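F420-reducing hydrogenase, subunit beta (Methanothermobacter marburgensis, PDB 4OMF) probably carries electrons from hydrogen oxidation through a [4Fe-4S] cluster to FAD, where coenzyme F420 is reduced. Local coordinates at residues 101-106 / 195-200; 131-136 / 218-223; 143-148 / 185-190. One frame throughout, in Å; residues are numbered along the deposited sequence.

Interaction 1. Residues 101-106 / 195-200; sequences AIPCQT and CKDYVA. With SF4 (iron/sulfur cluster), chain N; FAD (flavin-adenine dinucleotide), chain R.
Tyr198 turns a ring edge to the flavin, while its carbonyl O lies against Pro103 CG. FAD O4 sits at that edge, near the ring plane, with Tyr198 CE1 3.2 Å away. The phenol also accepts a hydrogen bond from FAD N3 to Tyr198 OH (3.0 Å, 162° at the hydrogen). The Pro103 ring is the wedge of the contact. Its CG meets Asp197 O at 3.4 Å. The same CG lies 3.9 Å from the methyl CB of Ala200. On the cluster side, Pro103 CD approaches sulfide S3 at 3.5 Å. The Asp197 carboxylate packs against Pro103 CB, and its OD1 accepts a hydrogen bond from Glu201 N. Two cysteines then hold the cluster from the two segments. Cys104 SG binds iron FE1 at 2.4 Å. Cys195 SG binds FE2, also at 2.4 Å. Ile102 is the N-cap residue of helix 103-114. Its O accepts two hydrogen bonds, from Thr106 N and from Thr106 OG1, the latter from above the carbonyl plane. Thiolates and flavin-facing phenol thus belong to one buried unit, consistent with an electron path in which cluster and flavin keep a fixed relation.

Interaction 2. Residues 131-136 / 218-223; sequences GIYCME and TVITRT. With FAD (flavin-adenine dinucleotide), chain R; SF4 (iron/sulfur cluster), chain N.
Tyr133 carries this contact, with Thr218 and Ile220 as its partners. The backbones stay well apart: Tyr133 CA and Thr218 CA, the nearest pair of CA atoms, are 9.7 Å from each other. Strand 205-208 runs between strands 126-132 and 217-221 in the mixed sheet, and the tyrosine reaches across to the farther strand. Its CG lies beside the backbone N and anti to the carbonyl carbon (chi1 -53°), which sends the phenol toward that strand. Tyr133 OH ends 2.8 Å from Thr218 O. Carbon atoms also crowd the phenol oxygen. Ile220 CD1 comes within 3.2 Å of Tyr133 OH, and Thr218 CG2 within 3.7 Å. The Ile220 side chain crosses the tyrosine obliquely, and its CD1 also touches CZ. The hydroxyl of Thr218 is engaged elsewhere, with Val210 O and Ser212 OG. Leu254 of helix 251-275 packs on both Tyr133 and Thr218.

The other end of Tyr133 belongs to the flavin site. Its CB lies 3.5 Å from FAD C2, and its carbonyl O is 2.9 Å from FAD N10. The following residue joins both cofactors. Cys134 SG binds iron FE4 at 2.4 Å, and the same sulfur is 3.5 Å from FAD C6. Cys134 O accepts a hydrogen bond from Lys261 NZ. Ile132 adds apolar contacts to the ribityl chain and to methyl C8M. A cysteine sulfur that binds iron and touches the flavin ring offers a short link between the redox centres. It is probably a route for electrons from cluster to FAD, while the tyrosine next to it touches the flavin at CB and strand 217-221 at its OH.

Interaction 3. Residues 143-148 / 185-190; sequences LQTFIC and HGYEQA
Phe146 and Tyr187 each carry CG beside the backbone N and anti to the carbonyl carbon (chi1 -55° and -69°), and these torsions bring their rings together. The result is a T-shaped (edge-to-face) stack between helix 140-150 and the long loop that follows strand 176-180. The ring centroids are 5.4 Å apart and the planes meet at 75°. The edge of Phe146 is turned to the face of Tyr187, with CE2 of Phe146 lying 3.6 Å above the tyrosine plane and offset toward the rim. The two side chains run past each other in opposite senses. Phe146 CZ therefore reaches back to Tyr187 CB, at 3.6 Å. Phe146 also makes edge-to-face pairs with Phe138 and Phe168, which places the contact in an aromatic cluster that includes Phe168 of strand 167-171. Tyr187 OH is hydrogen-bonded to an acidic side chain of another protein's chain, so one residue serves both the loop and the subunit interface. With an alanine at Tyr187, the Phe146 edge would probably lose its ring face, and the acidic side chain of the neighbouring protein chain its hydroxyl partner. Just before the tyrosine, Gly186 N donates to Glu188 OE2 on the syn side of the carboxylate, at 2.8 Å. On the helix, Thr145 lies roughly at right angles to Tyr187, its CG2 touching CE1 at 3.8 Å.

Overall arrangement
Interactions 1 and 2 lie close to the centre of the folded chain, with centres about 8 Å apart, and share both FAD and the iron-sulfur cluster. They touch directly: Ala101 O meets Ile132 N between neighbouring strands 97-101 and 126-132, and Val199 O meets Arg222 NH2. Their segments alternate along the sequence. Interaction 3 is nested inside both loops and sits farther out, its centre about 20 Å from that of interaction 1 and about 23 Å from that of interaction 2. Glu136 and Glu188 bring interactions 2 and 3 into contact. The cofactor site is thus built from segments distant in sequence, and the excursion holding interaction 3 also reaches other protein chains of the assembly.

Interaction 1. Residues 101-106 / 195-200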
loop_
_atom_site.group_PDB
_atom_site.type_symbol
_atom_site.label_atom_id
_atom_site.label_comp_id
_atom_site.label_asym_id
_atom_site.label_seq_id
_atom_site.Cartn_x
_atom_site.Cartn_y
_atom_site.Cartn_z
ATOM N N ALA C 101 -21.377 -8.841 -21.800
ATOM C CA ALA C 101 -20.428 -9.481 -20.888
ATOM C C ALA C 101 -20.128 -10.918 -21.311
ATOM O O ALA C 101 -21.026 -11.643 -21.682
ATOM C CB ALA C 101 -20.988 -9.462 -19.454
ATOM N N ILE C 102 -18.864 -11.313 -21.246
ATOM C CA ILE C 102 -18.490 -12.724 -21.340
ATOM C C ILE C 102 -18.888 -13.410 -20.008
ATOM O O ILE C 102 -19.267 -12.729 -19.061
ATOM C CB ILE C 102 -16.987 -12.868 -21.660
ATOM C CG1 ILE C 102 -16.123 -12.095 -20.652
ATOM C CG2 ILE C 102 -16.713 -12.378 -23.099
ATOM C CD1 ILE C 102 -14.603 -12.313 -20.852
ATOM N N PRO C 103 -18.860 -14.751 -19.948
ATOM C CA PRO C 103 -19.437 -15.393 -18.751
ATOM C C PRO C 103 -18.822 -14.953 -17.406
ATOM O O PRO C 103 -19.584 -14.721 -16.472
ATOM C CB PRO C 103 -19.200 -16.882 -19.007
ATOM C CG PRO C 103 -19.334 -16.994 -20.539
ATOM C CD PRO C 103 -18.632 -15.722 -21.043
ATOM N N CYS C 104 -17.503 -14.810 -17.302
ATOM C CA CYS C 104 -16.929 -14.454 -15.998
ATOM C C CYS C 104 -17.342 -13.039 -15.583
ATOM O O CYS C 104 -17.520 -12.764 -14.399
ATOM C CB CYS C 104 -15.402 -14.580 -16.006
ATOM S SG CYS C 104 -14.599 -13.607 -17.295
ATOM N N GLN C 105 -17.495 -12.139 -16.548
ATOM C CA GLN C 105 -17.992 -10.804 -16.225
ATOM C C GLN C 105 -19.440 -10.871 -15.786
ATOM O O GLN C 105 -19.834 -10.174 -14.846
ATOM C CB GLN C 105 -17.838 -9.858 -17.410
ATOM C CG GLN C 105 -16.374 -9.457 -17.643
ATOM C CD GLN C 105 -16.171 -8.763 -18.970
ATOM O OE1 GLN C 105 -17.127 -8.522 -19.722
ATOM N NE2 GLN C 105 -14.919 -8.485 -19.296
ATOM N N THR C 106 -20.235 -11.712 -16.444
ATOM C CA THR C 106 -21.617 -11.909 -16.042
ATOM C C THR C 106 -21.658 -12.372 -14.578
ATOM O O THR C 106 -22.532 -11.985 -13.826
ATOM C CB THR C 106 -22.309 -12.917 -16.982
ATOM O OG1 THR C 106 -22.266 -12.409 -18.322
ATOM C CG2 THR C 106 -23.753 -13.142 -16.601
ATOM N N CYS C 195 -12.719 -22.279 -15.647
ATOM C CA CYS C 195 -14.000 -21.707 -16.028
ATOM C C CYS C 195 -14.956 -22.790 -16.593
ATOM O O CYS C 195 -14.599 -23.516 -17.530
ATOM C CB CYS C 195 -13.798 -20.606 -17.054
ATOM S SG CYS C 195 -15.367 -19.768 -17.485
ATOM N N LYS C 196 -16.153 -22.898 -16.019
ATOM C CA LYS C 196 -17.112 -23.944 -16.407
ATOM C C LYS C 196 -18.211 -23.443 -17.343
ATOM O O LYS C 196 -19.001 -24.233 -17.872
ATOM C CB LYS C 196 -17.786 -24.556 -15.159
ATOM C CG LYS C 196 -16.832 -25.261 -14.202
ATOM C CD LYS C 196 -17.275 -25.131 -12.736
ATOM C CE LYS C 196 -18.395 -26.095 -12.376
ATOM N NZ LYS C 196 -18.574 -26.249 -10.890
ATOM N N ASP C 197 -18.279 -22.134 -17.522
ATOM C CA ASP C 197 -19.425 -21.502 -18.166
ATOM C C ASP C 197 -19.066 -21.116 -19.608
ATOM O O ASP C 197 -18.295 -20.183 -19.834
ATOM C CB ASP C 197 -19.841 -20.274 -17.331
ATOM C CG ASP C 197 -21.196 -19.679 -17.721
ATOM O OD1 ASP C 197 -21.656 -19.835 -18.873
ATOM O OD2 ASP C 197 -21.782 -19.001 -16.844
ATOM N N TYR C 198 -19.638 -21.840 -20.571
ATOM C CA TYR C 198 -19.372 -21.563 -21.977
ATOM C C TYR C 198 -20.373 -20.586 -22.577
ATOM O O TYR C 198 -19.994 -19.643 -23.260
ATOM C CB TYR C 198 -19.375 -22.859 -22.793
ATOM C CG TYR C 198 -19.069 -22.637 -24.261
ATOM C CD1 TYR C 198 -17.919 -21.967 -24.651
ATOM C CD2 TYR C 198 -19.923 -23.092 -25.250
ATOM C CE1 TYR C 198 -17.627 -21.766 -25.985
ATOM C CE2 TYR C 198 -19.633 -22.887 -26.593
ATOM C CZ TYR C 198 -18.480 -22.228 -26.944
ATOM O OH TYR C 198 -18.170 -22.011 -28.265
ATOM N N VAL C 199 -21.658 -20.823 -22.334
ATOM C CA VAL C 199 -22.680 -20.065 -23.038
ATOM C C VAL C 199 -23.282 -18.946 -22.193
ATOM O O VAL C 199 -24.423 -18.540 -22.428
ATOM C CB VAL C 199 -23.817 -20.984 -23.547
ATOM C CG1 VAL C 199 -23.349 -21.814 -24.749
ATOM C CG2 VAL C 199 -24.336 -21.893 -22.438
ATOM N N ALA C 200 -22.507 -18.419 -21.247
ATOM C CA ALA C 200 -22.965 -17.301 -20.407
ATOM C C ALA C 200 -24.317 -17.643 -19.773
ATOM O O ALA C 200 -25.326 -17.007 -20.061
ATOM C CB ALA C 200 -23.069 -16.001 -21.218
HETATM FE FE1 SF4 N . -13.762 -15.435 -18.585
HETATM FE FE2 SF4 N . -14.246 -18.038 -18.633
HETATM FE FE3 SF4 N . -11.827 -17.158 -19.341
HETATM FE FE4 SF4 N . -13.900 -16.655 -20.983
HETATM S S1 SF4 N . -13.054 -18.754 -20.461
HETATM S S2 SF4 N . -12.304 -15.117 -20.290
HETATM S S3 SF4 N . -15.616 -16.450 -19.521
HETATM S S4 SF4 N . -12.744 -17.012 -17.243
HETATM P PA FAD R . -21.652 -7.404 -32.413
HETATM O O1A FAD R . -20.442 -7.652 -33.276
HETATM O O2A FAD R . -22.861 -6.654 -32.887
HETATM O O5B FAD R . -21.144 -6.675 -31.090
HETATM C C5B FAD R . -20.101 -7.350 -30.373
HETATM C C4B FAD R . -20.156 -6.866 -28.923
HETATM O O4B FAD R . -19.168 -7.562 -28.160
HETATM C C3B FAD R . -19.836 -5.377 -28.853
HETATM O O3B FAD R . -20.799 -4.668 -28.059
HETATM C C2B FAD R . -18.479 -5.348 -28.163
HETATM O O2B FAD R . -18.362 -4.192 -27.319
HETATM C C1B FAD R . -18.456 -6.634 -27.359
HETATM N N9A FAD R . -17.068 -7.088 -27.168
HETATM C C8A FAD R . -16.161 -7.275 -28.143
HETATM N N7A FAD R . -14.987 -7.711 -27.626
HETATM C C5A FAD R . -15.166 -7.801 -26.279
HETATM C C6A FAD R . -14.318 -8.178 -25.125
HETATM N N6A FAD R . -13.019 -8.544 -25.290
HETATM N N1A FAD R . -14.890 -8.147 -23.911
HETATM C C2A FAD R . -16.166 -7.753 -23.713
HETATM N N3A FAD R . -16.999 -7.381 -24.714
HETATM C C4A FAD R . -16.540 -7.393 -25.991
HETATM N N1 FAD R . -18.357 -16.883 -29.563
HETATM C C2 FAD R . -18.594 -18.255 -29.568
HETATM O O2 FAD R . -19.514 -18.703 -30.281
HETATM N N3 FAD R . -17.773 -19.085 -28.818
HETATM C C4 FAD R . -16.765 -18.566 -28.032
HETATM O O4 FAD R . -16.073 -19.347 -27.341
HETATM C C4X FAD R . -16.131 -17.364 -28.525
HETATM N N5 FAD R . -14.971 -16.889 -27.728
HETATM C C5X FAD R . -15.113 -15.487 -27.313
HETATM C C6 FAD R . -14.069 -15.007 -26.505
HETATM C C7 FAD R . -13.976 -13.639 -26.225
HETATM C C7M FAD R . -12.855 -13.111 -25.340
HETATM C C8 FAD R . -14.924 -12.781 -26.779
HETATM C C8M FAD R . -14.930 -11.280 -26.556
HETATM C C9 FAD R . -15.967 -13.255 -27.604
HETATM C C9A FAD R . -16.014 -14.609 -27.954
HETATM N N10 FAD R . -17.113 -15.110 -28.698
HETATM C C10 FAD R . -17.138 -16.429 -29.113
HETATM C "C1'" FAD R . -18.309 -14.309 -29.024
HETATM C "C2'" FAD R . -18.274 -13.660 -30.383
HETATM O "O2'" FAD R . -17.044 -13.569 -30.939
HETATM C "C3'" FAD R . -19.080 -12.582 -30.471
HETATM O "O3'" FAD R . -18.619 -11.500 -29.798
HETATM C "C4'" FAD R . -20.572 -12.826 -30.321
HETATM O "O4'" FAD R . -21.043 -13.858 -31.214
HETATM C "C5'" FAD R . -21.363 -11.531 -30.535
HETATM O "O5'" FAD R . -21.418 -11.226 -31.920
HETATM P P FAD R . -22.509 -10.211 -32.502
HETATM O O1P FAD R . -23.848 -10.652 -31.953
HETATM O O2P FAD R . -22.354 -10.104 -33.990
HETATM O O3P FAD R . -22.117 -8.816 -31.761
#

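Interaction 2. Residues 131-136 / 218-223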
loop_
_atom_site.group_PDB
_atom_site.type_symbol
_atom_site.label_atom_id
_atom_site.label_comp_id
_atom_site.label_asym_id
_atom_site.label_seq_id
_atom_site.Cartn_x
_atom_site.Cartn_y
_atom_site.Cartn_z
ATOM N N GLY C 131 -25.176 -11.752 -22.676
ATOM C CA GLY C 131 -23.969 -12.539 -22.491
ATOM C C GLY C 131 -23.447 -13.006 -23.834
ATOM O O GLY C 131 -24.242 -13.270 -24.734
ATOM N N ILE C 132 -22.129 -13.080 -23.994
ATOM C CA ILE C 132 -21.584 -13.675 -25.213
ATOM C C ILE C 132 -20.747 -14.893 -24.842
ATOM O O ILE C 132 -20.165 -14.931 -23.764
ATOM C CB ILE C 132 -20.768 -12.667 -26.049
ATOM C CG1 ILE C 132 -19.716 -11.948 -25.204
ATOM C CG2 ILE C 132 -21.710 -11.628 -26.694
ATOM C CD1 ILE C 132 -18.855 -10.968 -26.024
ATOM N N TYR C 133 -20.733 -15.896 -25.723
ATOM C CA TYR C 133 -20.055 -17.166 -25.431
ATOM C C TYR C 133 -18.550 -16.956 -25.370
ATOM O O TYR C 133 -18.004 -16.126 -26.094
ATOM C CB TYR C 133 -20.348 -18.253 -26.483
ATOM C CG TYR C 133 -21.806 -18.556 -26.803
ATOM C CD1 TYR C 133 -22.854 -18.107 -25.985
ATOM C CD2 TYR C 133 -22.123 -19.283 -27.943
ATOM C CE1 TYR C 133 -24.190 -18.382 -26.314
ATOM C CE2 TYR C 133 -23.452 -19.563 -28.275
ATOM C CZ TYR C 133 -24.471 -19.110 -27.459
ATOM O OH TYR C 133 -25.776 -19.389 -27.810
ATOM N N CYS C 134 -17.873 -17.733 -24.532
ATOM C CA CYS C 134 -16.427 -17.597 -24.400
ATOM C C CYS C 134 -15.750 -18.904 -24.006
ATOM O O CYS C 134 -16.217 -19.584 -23.095
ATOM C CB CYS C 134 -16.098 -16.530 -23.365
ATOM S SG CYS C 134 -14.330 -16.202 -23.250
ATOM N N MET C 135 -14.630 -19.226 -24.659
ATOM C CA MET C 135 -13.857 -20.427 -24.306
ATOM C C MET C 135 -12.496 -20.071 -23.677
ATOM O O MET C 135 -11.899 -20.862 -22.951
ATOM C CB MET C 135 -13.651 -21.307 -25.544
ATOM C CG MET C 135 -13.014 -22.649 -25.238
ATOM S SD MET C 135 -14.129 -23.751 -24.337
ATOM C CE MET C 135 -15.164 -24.348 -25.681
ATOM N N GLU C 136 -12.007 -18.874 -23.966
ATOM C CA GLU C 136 -10.715 -18.417 -23.460
ATOM C C GLU C 136 -10.550 -16.956 -23.807
ATOM O O GLU C 136 -11.171 -16.477 -24.754
ATOM C CB GLU C 136 -9.554 -19.227 -24.062
ATOM C CG GLU C 136 -9.405 -19.106 -25.577
ATOM C CD GLU C 136 -10.123 -20.204 -26.348
ATOM O OE1 GLU C 136 -10.811 -19.888 -27.345
ATOM O OE2 GLU C 136 -9.990 -21.391 -25.970
ATOM N N THR C 218 -26.330 -17.998 -32.674
ATOM C CA THR C 218 -27.169 -18.853 -31.842
ATOM C C THR C 218 -27.560 -18.072 -30.592
ATOM O O THR C 218 -26.697 -17.648 -29.814
ATOM C CB THR C 218 -26.442 -20.148 -31.470
ATOM O OG1 THR C 218 -26.020 -20.815 -32.671
ATOM C CG2 THR C 218 -27.344 -21.055 -30.657
ATOM N N VAL C 219 -28.866 -17.852 -30.432
ATOM C CA VAL C 219 -29.395 -16.944 -29.410
ATOM C C VAL C 219 -30.222 -17.703 -28.382
ATOM O O VAL C 219 -31.250 -18.289 -28.709
ATOM C CB VAL C 219 -30.289 -15.849 -30.039
ATOM C CG1 VAL C 219 -30.819 -14.896 -28.970
ATOM C CG2 VAL C 219 -29.526 -15.080 -31.104
ATOM N N ILE C 220 -29.769 -17.662 -27.140
ATOM C CA ILE C 220 -30.415 -18.378 -26.046
ATOM C C ILE C 220 -31.091 -17.364 -25.129
ATOM O O ILE C 220 -30.396 -16.577 -24.488
ATOM C CB ILE C 220 -29.376 -19.177 -25.241
ATOM C CG1 ILE C 220 -28.700 -20.236 -26.118
ATOM C CG2 ILE C 220 -30.034 -19.831 -24.034
ATOM C CD1 ILE C 220 -27.457 -20.836 -25.470
ATOM N N THR C 221 -32.425 -17.344 -25.081
ATOM C CA THR C 221 -33.098 -16.444 -24.139
ATOM C C THR C 221 -33.280 -17.179 -22.817
ATOM O O THR C 221 -33.537 -18.378 -22.807
ATOM C CB THR C 221 -34.471 -15.930 -24.659
ATOM O OG1 THR C 221 -35.285 -17.032 -25.036
ATOM C CG2 THR C 221 -34.281 -15.029 -25.872
ATOM N N ARG C 222 -33.130 -16.469 -21.701
ATOM C CA ARG C 222 -33.107 -17.122 -20.401
ATOM C C ARG C 222 -34.078 -16.517 -19.382
ATOM O O ARG C 222 -34.936 -17.225 -18.842
ATOM C CB ARG C 222 -31.677 -17.098 -19.820
ATOM C CG ARG C 222 -30.592 -17.678 -20.735
ATOM C CD ARG C 222 -29.232 -17.791 -20.014
ATOM N NE ARG C 222 -28.191 -18.351 -20.887
ATOM C CZ ARG C 222 -27.969 -19.652 -21.050
ATOM N NH1 ARG C 222 -28.712 -20.560 -20.405
ATOM N NH2 ARG C 222 -26.998 -20.055 -21.865
ATOM N N THR C 223 -33.947 -15.233 -19.087
ATOM C CA THR C 223 -34.786 -14.612 -18.061
ATOM C C THR C 223 -36.028 -14.001 -18.703
ATOM O O THR C 223 -36.086 -13.872 -19.925
ATOM C CB THR C 223 -34.040 -13.522 -17.320
ATOM O OG1 THR C 223 -33.666 -12.518 -18.271
ATOM C CG2 THR C 223 -32.785 -14.067 -16.637
HETATM P PA FAD R . -21.652 -7.404 -32.413
HETATM O O1A FAD R . -20.442 -7.652 -33.276
HETATM O O2A FAD R . -22.861 -6.654 -32.887
HETATM O O5B FAD R . -21.144 -6.675 -31.090
HETATM C C5B FAD R . -20.101 -7.350 -30.373
HETATM C C4B FAD R . -20.156 -6.866 -28.923
HETATM O O4B FAD R . -19.168 -7.562 -28.160
HETATM C C3B FAD R . -19.836 -5.377 -28.853
HETATM O O3B FAD R . -20.799 -4.668 -28.059
HETATM C C2B FAD R . -18.479 -5.348 -28.163
HETATM O O2B FAD R . -18.362 -4.192 -27.319
HETATM C C1B FAD R . -18.456 -6.634 -27.359
HETATM N N9A FAD R . -17.068 -7.088 -27.168
HETATM C C8A FAD R . -16.161 -7.275 -28.143
HETATM N N7A FAD R . -14.987 -7.711 -27.626
HETATM C C5A FAD R . -15.166 -7.801 -26.279
HETATM C C6A FAD R . -14.318 -8.178 -25.125
HETATM N N6A FAD R . -13.019 -8.544 -25.290
HETATM N N1A FAD R . -14.890 -8.147 -23.911
HETATM C C2A FAD R . -16.166 -7.753 -23.713
HETATM N N3A FAD R . -16.999 -7.381 -24.714
HETATM C C4A FAD R . -16.540 -7.393 -25.991
HETATM N N1 FAD R . -18.357 -16.883 -29.563
HETATM C C2 FAD R . -18.594 -18.255 -29.568
HETATM O O2 FAD R . -19.514 -18.703 -30.281
HETATM N N3 FAD R . -17.773 -19.085 -28.818
HETATM C C4 FAD R . -16.765 -18.566 -28.032
HETATM O O4 FAD R . -16.073 -19.347 -27.341
HETATM C C4X FAD R . -16.131 -17.364 -28.525
HETATM N N5 FAD R . -14.971 -16.889 -27.728
HETATM C C5X FAD R . -15.113 -15.487 -27.313
HETATM C C6 FAD R . -14.069 -15.007 -26.505
HETATM C C7 FAD R . -13.976 -13.639 -26.225
HETATM C C7M FAD R . -12.855 -13.111 -25.340
HETATM C C8 FAD R . -14.924 -12.781 -26.779
HETATM C C8M FAD R . -14.930 -11.280 -26.556
HETATM C C9 FAD R . -15.967 -13.255 -27.604
HETATM C C9A FAD R . -16.014 -14.609 -27.954
HETATM N N10 FAD R . -17.113 -15.110 -28.698
HETATM C C10 FAD R . -17.138 -16.429 -29.113
HETATM C "C1'" FAD R . -18.309 -14.309 -29.024
HETATM C "C2'" FAD R . -18.274 -13.660 -30.383
HETATM O "O2'" FAD R . -17.044 -13.569 -30.939
HETATM C "C3'" FAD R . -19.080 -12.582 -30.471
HETATM O "O3'" FAD R . -18.619 -11.500 -29.798
HETATM C "C4'" FAD R . -20.572 -12.826 -30.321
HETATM O "O4'" FAD R . -21.043 -13.858 -31.214
HETATM C "C5'" FAD R . -21.363 -11.531 -30.535
HETATM O "O5'" FAD R . -21.418 -11.226 -31.920
HETATM P P FAD R . -22.509 -10.211 -32.502
HETATM O O1P FAD R . -23.848 -10.652 -31.953
HETATM O O2P FAD R . -22.354 -10.104 -33.990
HETATM O O3P FAD R . -22.117 -8.816 -31.761
HETATM FE FE1 SF4 N . -13.762 -15.435 -18.585
HETATM FE FE2 SF4 N . -14.246 -18.038 -18.633
HETATM FE FE3 SF4 N . -11.827 -17.158 -19.341
HETATM FE FE4 SF4 N . -13.900 -16.655 -20.983
HETATM S S1 SF4 N . -13.054 -18.754 -20.461
HETATM S S2 SF4 N . -12.304 -15.117 -20.290
HETATM S S3 SF4 N . -15.616 -16.450 -19.521
HETATM S S4 SF4 N . -12.744 -17.012 -17.243
#

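Interaction 3. Residues 143-148 / 185-190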
loop_
_atom_site.group_PDB
_atom_site.type_symbol
_atom_site.label_atom_id
_atom_site.label_comp_id
_atom_site.label_asym_id
_atom_site.label_seq_id
_atom_site.Cartn_x
_atom_site.Cartn_y
_atom_site.Cartn_z
ATOM N N LEU C 143 -1.959 -12.025 -28.437
ATOM C CA LEU C 143 -2.489 -11.685 -29.770
ATOM C C LEU C 143 -1.374 -11.219 -30.692
ATOM O O LEU C 143 -1.320 -11.611 -31.860
ATOM C CB LEU C 143 -3.574 -10.621 -29.690
ATOM C CG LEU C 143 -4.907 -11.020 -29.072
ATOM C CD1 LEU C 143 -5.918 -9.877 -29.299
ATOM C CD2 LEU C 143 -5.400 -12.320 -29.686
ATOM N N GLN C 144 -0.458 -10.409 -30.167
ATOM C CA GLN C 144 0.670 -9.965 -30.973
ATOM C C GLN C 144 1.535 -11.126 -31.449
ATOM O O GLN C 144 2.004 -11.118 -32.588
ATOM C CB GLN C 144 1.526 -8.957 -30.190
ATOM C CG GLN C 144 0.914 -7.576 -30.135
ATOM C CD GLN C 144 1.687 -6.654 -29.232
ATOM O OE1 GLN C 144 2.101 -7.056 -28.145
ATOM N NE2 GLN C 144 1.904 -5.408 -29.677
ATOM N N THR C 145 1.763 -12.115 -30.586
ATOM C CA THR C 145 2.508 -13.305 -31.012
ATOM C C THR C 145 1.799 -13.999 -32.180
ATOM O O THR C 145 2.436 -14.344 -33.170
ATOM C CB THR C 145 2.694 -14.330 -29.875
ATOM O OG1 THR C 145 3.478 -13.744 -28.827
ATOM C CG2 THR C 145 3.442 -15.578 -30.400
ATOM N N PHE C 146 0.483 -14.167 -32.071
ATOM C CA PHE C 146 -0.270 -14.793 -33.154
ATOM C C PHE C 146 -0.118 -13.990 -34.438
ATOM O O PHE C 146 0.205 -14.541 -35.487
ATOM C CB PHE C 146 -1.763 -14.916 -32.813
ATOM C CG PHE C 146 -2.047 -15.644 -31.519
ATOM C CD1 PHE C 146 -3.256 -15.475 -30.873
ATOM C CD2 PHE C 146 -1.115 -16.503 -30.963
ATOM C CE1 PHE C 146 -3.526 -16.137 -29.681
ATOM C CE2 PHE C 146 -1.379 -17.153 -29.772
ATOM C CZ PHE C 146 -2.582 -16.974 -29.136
ATOM N N ILE C 147 -0.342 -12.678 -34.336
ATOM C CA ILE C 147 -0.556 -11.819 -35.513
ATOM C C ILE C 147 0.740 -11.224 -36.075
ATOM O O ILE C 147 0.967 -11.263 -37.281
ATOM C CB ILE C 147 -1.547 -10.682 -35.155
ATOM C CG1 ILE C 147 -2.951 -11.270 -34.965
ATOM C CG2 ILE C 147 -1.529 -9.568 -36.209
ATOM C CD1 ILE C 147 -3.915 -10.376 -34.205
ATOM N N CYS C 148 1.591 -10.700 -35.195
ATOM C CA CYS C 148 2.822 -10.044 -35.623
ATOM C C CYS C 148 3.978 -11.009 -35.848
ATOM O O CYS C 148 4.844 -10.748 -36.682
ATOM C CB CYS C 148 3.245 -8.978 -34.611
ATOM S SG CYS C 148 1.995 -7.733 -34.270
ATOM N N HIS C 185 -2.981 -22.677 -27.472
ATOM C CA HIS C 185 -2.925 -23.252 -26.123
ATOM C C HIS C 185 -1.683 -22.861 -25.343
ATOM O O HIS C 185 -0.555 -23.031 -25.815
ATOM C CB HIS C 185 -2.994 -24.786 -26.189
ATOM C CG HIS C 185 -4.314 -25.305 -26.667
ATOM N ND1 HIS C 185 -5.405 -24.490 -26.867
ATOM C CD2 HIS C 185 -4.714 -26.558 -26.992
ATOM C CE1 HIS C 185 -6.424 -25.216 -27.292
ATOM N NE2 HIS C 185 -6.030 -26.473 -27.378
ATOM N N GLY C 186 -1.878 -22.362 -24.132
ATOM C CA GLY C 186 -0.747 -21.937 -23.336
ATOM C C GLY C 186 -0.516 -20.448 -23.459
ATOM O O GLY C 186 0.252 -19.886 -22.691
ATOM N N TYR C 187 -1.171 -19.803 -24.424
ATOM C CA TYR C 187 -1.051 -18.352 -24.562
ATOM C C TYR C 187 -2.217 -17.594 -23.914
ATOM O O TYR C 187 -2.146 -16.373 -23.758
ATOM C CB TYR C 187 -0.959 -17.950 -26.034
ATOM C CG TYR C 187 0.319 -18.345 -26.727
ATOM C CD1 TYR C 187 1.421 -17.476 -26.766
ATOM C CD2 TYR C 187 0.428 -19.580 -27.377
ATOM C CE1 TYR C 187 2.591 -17.827 -27.431
ATOM C CE2 TYR C 187 1.610 -19.938 -28.037
ATOM C CZ TYR C 187 2.679 -19.050 -28.058
ATOM O OH TYR C 187 3.839 -19.420 -28.707
ATOM N N GLU C 188 -3.291 -18.312 -23.581
ATOM C CA GLU C 188 -4.456 -17.702 -22.914
ATOM C C GLU C 188 -4.172 -17.453 -21.413
ATOM O O GLU C 188 -3.246 -18.057 -20.853
ATOM C CB GLU C 188 -5.698 -18.583 -23.092
ATOM C CG GLU C 188 -5.815 -19.788 -22.156
ATOM C CD GLU C 188 -4.844 -20.925 -22.438
ATOM O OE1 GLU C 188 -4.682 -21.793 -21.537
ATOM O OE2 GLU C 188 -4.251 -20.978 -23.545
ATOM N N GLN C 189 -4.928 -16.559 -20.763
ATOM C CA GLN C 189 -4.680 -16.305 -19.334
ATOM C C GLN C 189 -4.984 -17.586 -18.529
ATOM O O GLN C 189 -5.903 -18.329 -18.865
ATOM C CB GLN C 189 -5.498 -15.118 -18.820
ATOM C CG GLN C 189 -7.020 -15.301 -18.939
ATOM C CD GLN C 189 -7.818 -14.175 -18.302
ATOM O OE1 GLN C 189 -7.262 -13.263 -17.685
ATOM N NE2 GLN C 189 -9.140 -14.224 -18.469
ATOM N N ALA C 190 -4.156 -17.885 -17.521
ATOM C CA ALA C 190 -4.291 -19.148 -16.782
ATOM C C ALA C 190 -5.628 -19.248 -16.042
ATOM O O ALA C 190 -6.094 -20.347 -15.738
ATOM C CB ALA C 190 -3.149 -19.311 -15.803
#